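Local coordinates for protein post-proline cleaving enzyme (Rickettsia typhi, PDB 4HVT) that probably acts as a serine-type oligopeptidase that cuts peptides after proline, through a hydrolase domain joined to a beta-propeller, at residues Asn478-Glu483 with Glu547-Gln552; Tyr367-Ala372 with Gln451-Ser456. All coordinates share one frame; numbering follows the deposited sequence.

Contact 1: residues Asn478-Glu483 with Glu547-Gln552; sequences NPTLLE and EELIKQ
Leu549 meets Thr480 and Leu482 through methyl groups alone, with no ring or amide face between them; the flat group beside it is the Asn478 carbonyl, above whose plane Thr480 OG1 sits, 50° out of it. That hydroxyl gives its hydrogen to Asn478 O at 2.8 Å. The same oxygen is bonded by Thr555 OG1. Across the contact, Leu549 CD1 lies 4.3 Å from Thr480 CG2 and 4.2 Å from Leu482 CD2, so one branch tip touches two side chains from the same face of strand 480-483. Leu549 reaches them because CD1 stands anti to CA (chi2 172°), pointing away from the helix axis. Helix 536-551 thereby packs on the central sheet of an alpha/beta-hydrolase fold, in the crossover that leads from strand 510-514 to the parallel strand 560-565 and spans 480-483, which lies between them. Phe542 and Val545 of the helix extend the apolar cover over Leu482, while Ile554, in the loop after it, packs on Leu549. With the threonine hydroxyl occupied by its own chain, its methyl faces the helix, and the two segments are joined by undirected apolar packing of buried methyls, with no hydrogen bond between them.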
loop_
_atom_site.group_PDB
_atom_site.type_symbol
_atom_site.label_atom_id
_atom_site.label_comp_id
_atom_site.label_asym_id
_atom_site.label_seq_id
_atom_site.Cartn_x
_atom_site.Cartn_y
_atom_site.Cartn_z
ATOM N N ASN A 478 16.945 19.924 17.114
ATOM C CA ASN A 478 16.575 18.533 17.126
ATOM C C ASN A 478 16.579 17.917 15.722
ATOM O O ASN A 478 15.895 18.404 14.824
ATOM C CB ASN A 478 15.203 18.317 17.763
ATOM C CG ASN A 478 15.165 18.857 19.169
ATOM O OD1 ASN A 478 15.881 18.338 20.026
ATOM N ND2 ASN A 478 14.454 19.973 19.378
ATOM N N PRO A 479 17.367 16.854 15.539
ATOM C CA PRO A 479 17.289 16.125 14.283
ATOM C C PRO A 479 15.848 15.648 14.070
ATOM O O PRO A 479 15.277 14.979 14.926
ATOM C CB PRO A 479 18.263 14.946 14.494
ATOM C CG PRO A 479 19.161 15.407 15.572
ATOM C CD PRO A 479 18.264 16.181 16.495
ATOM N N THR A 480 15.271 15.966 12.898
ATOM C CA THR A 480 13.848 15.821 12.671
ATOM C C THR A 480 13.675 15.161 11.327
ATOM O O THR A 480 14.364 15.534 10.371
ATOM C CB THR A 480 13.147 17.194 12.705
ATOM O OG1 THR A 480 13.314 17.762 14.007
ATOM C CG2 THR A 480 11.661 17.123 12.340
ATOM N N LEU A 481 12.804 14.162 11.285
ATOM C CA LEU A 481 12.464 13.481 10.052
ATOM C C LEU A 481 10.968 13.692 9.763
ATOM O O LEU A 481 10.070 13.268 10.540
ATOM C CB LEU A 481 12.866 12.018 10.161
ATOM C CG LEU A 481 13.087 11.058 9.001
ATOM C CD1 LEU A 481 13.722 11.748 7.780
ATOM C CD2 LEU A 481 13.990 9.997 9.677
ATOM N N LEU A 482 10.713 14.370 8.651
ATOM C CA LEU A 482 9.374 14.735 8.230
ATOM C C LEU A 482 9.028 13.887 7.001
ATOM O O LEU A 482 9.794 13.865 6.027
ATOM C CB LEU A 482 9.347 16.216 7.865
ATOM C CG LEU A 482 8.152 16.804 7.105
ATOM C CD1 LEU A 482 6.800 16.631 7.824
ATOM C CD2 LEU A 482 8.443 18.266 6.805
ATOM N N GLU A 483 7.881 13.230 7.060
ATOM C CA GLU A 483 7.390 12.367 5.969
ATOM C C GLU A 483 6.001 12.797 5.530
ATOM O O GLU A 483 5.225 13.379 6.317
ATOM C CB GLU A 483 7.357 10.929 6.472
ATOM C CG GLU A 483 8.739 10.417 6.879
ATOM C CD GLU A 483 8.757 8.914 7.119
ATOM O OE1 GLU A 483 8.345 8.151 6.221
ATOM O OE2 GLU A 483 9.195 8.503 8.198
ATOM N N GLU A 547 8.006 24.843 7.536
ATOM C CA GLU A 547 8.249 26.189 8.081
ATOM C C GLU A 547 7.742 26.317 9.482
ATOM O O GLU A 547 8.363 27.031 10.303
ATOM C CB GLU A 547 7.557 27.231 7.204
ATOM C CG GLU A 547 8.255 27.385 5.872
ATOM C CD GLU A 547 7.557 28.318 4.924
ATOM O OE1 GLU A 547 6.310 28.357 4.886
ATOM O OE2 GLU A 547 8.286 28.979 4.149
ATOM N N GLU A 548 6.635 25.653 9.778
ATOM C CA GLU A 548 6.078 25.717 11.101
ATOM C C GLU A 548 6.974 24.991 12.108
ATOM O O GLU A 548 7.116 25.447 13.251
ATOM C CB GLU A 548 4.633 25.209 11.114
ATOM C CG GLU A 548 3.962 25.310 12.456
ATOM C CD GLU A 548 3.564 26.731 12.829
ATOM O OE1 GLU A 548 4.001 27.737 12.184
ATOM O OE2 GLU A 548 2.802 26.861 13.791
ATOM N N LEU A 549 7.589 23.883 11.697
ATOM C CA LEU A 549 8.525 23.174 12.587
ATOM C C LEU A 549 9.727 24.050 12.966
ATOM O O LEU A 549 10.245 24.012 14.099
ATOM C CB LEU A 549 9.033 21.895 11.900
ATOM C CG LEU A 549 7.992 20.826 11.585
ATOM C CD1 LEU A 549 8.646 19.755 10.756
ATOM C CD2 LEU A 549 7.445 20.253 12.888
ATOM N N ILE A 550 10.155 24.818 11.985
ATOM C CA ILE A 550 11.272 25.735 12.174
ATOM C C ILE A 550 10.806 26.914 13.023
ATOM O O ILE A 550 11.537 27.349 13.906
ATOM C CB ILE A 550 11.841 26.150 10.790
ATOM C CG1 ILE A 550 12.557 24.941 10.172
ATOM C CG2 ILE A 550 12.786 27.349 10.910
ATOM C CD1 ILE A 550 12.782 25.008 8.669
ATOM N N LYS A 551 9.627 27.472 12.760
ATOM C CA LYS A 551 9.169 28.678 13.516
ATOM C C LYS A 551 9.028 28.363 15.014
ATOM O O LYS A 551 9.364 29.178 15.884
ATOM C CB LYS A 551 7.826 29.168 12.933
ATOM C CG LYS A 551 7.284 30.504 13.445
ATOM C CD LYS A 551 6.257 31.074 12.443
ATOM C CE LYS A 551 5.648 32.413 12.901
ATOM N NZ LYS A 551 6.654 33.469 13.063
ATOM N N GLN A 552 8.543 27.166 15.299
ATOM C CA GLN A 552 8.364 26.738 16.672
ATOM C C GLN A 552 9.604 26.215 17.347
ATOM O O GLN A 552 9.486 25.704 18.444
ATOM C CB GLN A 552 7.341 25.655 16.736
ATOM C CG GLN A 552 6.037 26.201 16.287
ATOM C CD GLN A 552 4.938 25.325 16.721
ATOM O OE1 GLN A 552 5.047 24.102 16.671
ATOM N NE2 GLN A 552 3.848 25.935 17.155
#

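Contact 2: residues Tyr367-Ala372 with Gln451-Ser456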
loop_
_atom_site.group_PDB
_atom_site.type_symbol
_atom_site.label_atom_id
_atom_site.label_comp_id
_atom_site.label_asym_id
_atom_site.label_seq_id
_atom_site.Cartn_x
_atom_site.Cartn_y
_atom_site.Cartn_z
ATOM N N TYR A 367 -12.414 7.772 9.977
ATOM C CA TYR A 367 -11.625 8.724 10.752
ATOM C C TYR A 367 -12.424 10.006 10.940
ATOM O O TYR A 367 -13.189 10.438 10.070
ATOM C CB TYR A 367 -10.317 9.092 10.073
ATOM C CG TYR A 367 -9.333 7.950 9.895
ATOM C CD1 TYR A 367 -8.470 7.570 10.943
ATOM C CD2 TYR A 367 -9.271 7.226 8.713
ATOM C CE1 TYR A 367 -7.587 6.534 10.771
ATOM C CE2 TYR A 367 -8.383 6.179 8.563
ATOM C CZ TYR A 367 -7.541 5.846 9.599
ATOM O OH TYR A 367 -6.653 4.789 9.435
ATOM N N ASP A 368 -12.258 10.594 12.101
ATOM C CA ASP A 368 -12.722 11.938 12.395
ATOM C C ASP A 368 -11.476 12.741 12.790
ATOM O O ASP A 368 -10.869 12.465 13.834
ATOM C CB ASP A 368 -13.693 11.872 13.580
ATOM C CG ASP A 368 -14.224 13.223 13.986
ATOM O OD1 ASP A 368 -13.879 14.215 13.317
ATOM O OD2 ASP A 368 -15.036 13.301 14.974
ATOM N N ASN A 369 -11.066 13.688 11.947
ATOM C CA ASN A 369 -9.818 14.397 12.150
ATOM C C ASN A 369 -8.639 13.435 12.323
ATOM O O ASN A 369 -7.752 13.626 13.130
ATOM C CB ASN A 369 -9.967 15.402 13.301
ATOM C CG ASN A 369 -9.035 16.579 13.142
ATOM O OD1 ASN A 369 -8.578 16.888 12.036
ATOM N ND2 ASN A 369 -8.748 17.255 14.246
ATOM N N VAL A 370 -8.606 12.424 11.454
ATOM C CA VAL A 370 -7.502 11.432 11.380
ATOM C C VAL A 370 -7.337 10.665 12.678
ATOM O O VAL A 370 -6.259 10.200 12.982
ATOM C CB VAL A 370 -6.157 12.071 10.924
ATOM C CG1 VAL A 370 -5.317 11.038 10.208
ATOM C CG2 VAL A 370 -6.389 13.248 10.011
ATOM N N VAL A 371 -8.446 10.504 13.406
ATOM C CA VAL A 371 -8.540 9.618 14.563
ATOM C C VAL A 371 -9.591 8.513 14.245
ATOM O O VAL A 371 -10.724 8.806 13.845
ATOM C CB VAL A 371 -9.012 10.356 15.822
ATOM C CG1 VAL A 371 -9.023 9.382 16.987
ATOM C CG2 VAL A 371 -8.100 11.534 16.114
ATOM N N ALA A 372 -9.205 7.265 14.408
ATOM C CA ALA A 372 -10.105 6.157 14.065
ATOM C C ALA A 372 -11.368 6.109 14.947
ATOM O O ALA A 372 -11.308 6.341 16.173
ATOM C CB ALA A 372 -9.399 4.808 14.132
ATOM N N GLN A 451 -1.039 16.105 17.977
ATOM C CA GLN A 451 -1.697 16.389 16.689
ATOM C C GLN A 451 -1.847 17.872 16.547
ATOM O O GLN A 451 -2.418 18.535 17.413
ATOM C CB GLN A 451 -3.048 15.680 16.602
ATOM C CG GLN A 451 -3.751 15.975 15.312
ATOM C CD GLN A 451 -5.002 15.159 15.120
ATOM O OE1 GLN A 451 -5.323 14.252 15.929
ATOM N NE2 GLN A 451 -5.740 15.493 14.060
ATOM N N LYS A 452 -1.205 18.423 15.537
ATOM C CA LYS A 452 -1.125 19.820 15.323
ATOM C C LYS A 452 -1.634 20.184 13.920
ATOM O O LYS A 452 -2.015 19.308 13.144
ATOM C CB LYS A 452 0.353 20.231 15.524
ATOM C CG LYS A 452 0.866 20.066 16.957
ATOM C CD LYS A 452 2.357 20.317 17.071
ATOM C CE LYS A 452 2.691 21.801 17.053
ATOM N NZ LYS A 452 2.707 22.364 18.426
ATOM N N GLU A 453 -1.731 21.478 13.644
ATOM C CA GLU A 453 -2.070 21.990 12.299
ATOM C C GLU A 453 -1.202 23.128 11.847
ATOM O O GLU A 453 -0.850 23.994 12.595
ATOM C CB GLU A 453 -3.506 22.457 12.231
ATOM C CG GLU A 453 -4.512 21.353 12.570
ATOM C CD GLU A 453 -5.950 21.807 12.396
ATOM O OE1 GLU A 453 -6.204 23.028 12.608
ATOM O OE2 GLU A 453 -6.806 20.939 12.029
ATOM N N ALA A 454 -0.847 23.112 10.578
ATOM C CA ALA A 454 -0.162 24.240 9.966
ATOM C C ALA A 454 -1.190 25.009 9.129
ATOM O O ALA A 454 -2.218 24.473 8.783
ATOM C CB ALA A 454 0.963 23.718 9.103
ATOM N N THR A 455 -0.876 26.261 8.800
ATOM C CA THR A 455 -1.652 27.068 7.865
ATOM C C THR A 455 -0.968 27.153 6.523
ATOM O O THR A 455 0.148 27.673 6.363
ATOM C CB THR A 455 -2.016 28.426 8.486
ATOM O OG1 THR A 455 -2.687 28.156 9.732
ATOM C CG2 THR A 455 -2.961 29.153 7.620
ATOM N N SER A 456 -1.659 26.677 5.508
ATOM C CA SER A 456 -1.063 26.654 4.186
ATOM C C SER A 456 -1.253 27.989 3.490
ATOM O O SER A 456 -1.897 28.925 4.034
ATOM C CB SER A 456 -1.596 25.509 3.352
ATOM O OG SER A 456 -0.759 25.235 2.211
#
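A two-residue beta-hairpin turn of the propeller, linking strands 362-368 and 371-380, meets an edge strand of the hydrolase sheet, 447-455, by way of Asn369 and Gln451. Gln451 NE2 donates to the backbone Asn369 O at 2.9 Å, with an N-H...O angle of 156°; the acceptor lies close to the glutamine's amide plane, while the donor is tilted 28° from the carbonyl plane. Gln451 reaches the turn with an extended side chain, CG anti to the backbone N. Both turn residues, Asn369 and Val370, have left-handed backbone angles, close to a type I' turn, and Asp368 and Val371 close it with paired backbone bonds. The tip of the propeller hairpin thus offers a main-chain carbonyl to the neighbouring domain. The other end of the Gln451 amide is held too: OE1 accepts from Asn396 ND2, and Val371 CG2 lies 3.9 Å from OE1. The Asn369 amide is turned 45° against that of Gln451; its ND2 is 3.5 Å from Gln451 NE2, two donors that make no bond. Farther along the strand, Glu453 OE2 approaches Asn369 OD1 only to 4.4 Å; a 1,2-ethanediol, probably from the crystallisation liquor, lies near the Glu453 side chain.

Contacts 1 and 2 have centres about 17 Å apart and draw on the same eight-stranded hydrolase sheet. Contact 2 engages one of its edge strands, 447-455, at the propeller side, whereas contact 1 packs a helix onto 480-483, farther in, with strands 461-469 and 510-514 between. The two touch where Gln552 OE1, just past the helix end, lies 3.3 Å from Lys452 CE, a packing contact. Strand 480-483 also adjoins 560-565, which leads into Ser566, probably the nucleophile on its elbow, with Asp649 and His682 as the likely triad partners. Contact 1 thus belongs to the catalytic domain's core, contact 2 to its junction with the propeller.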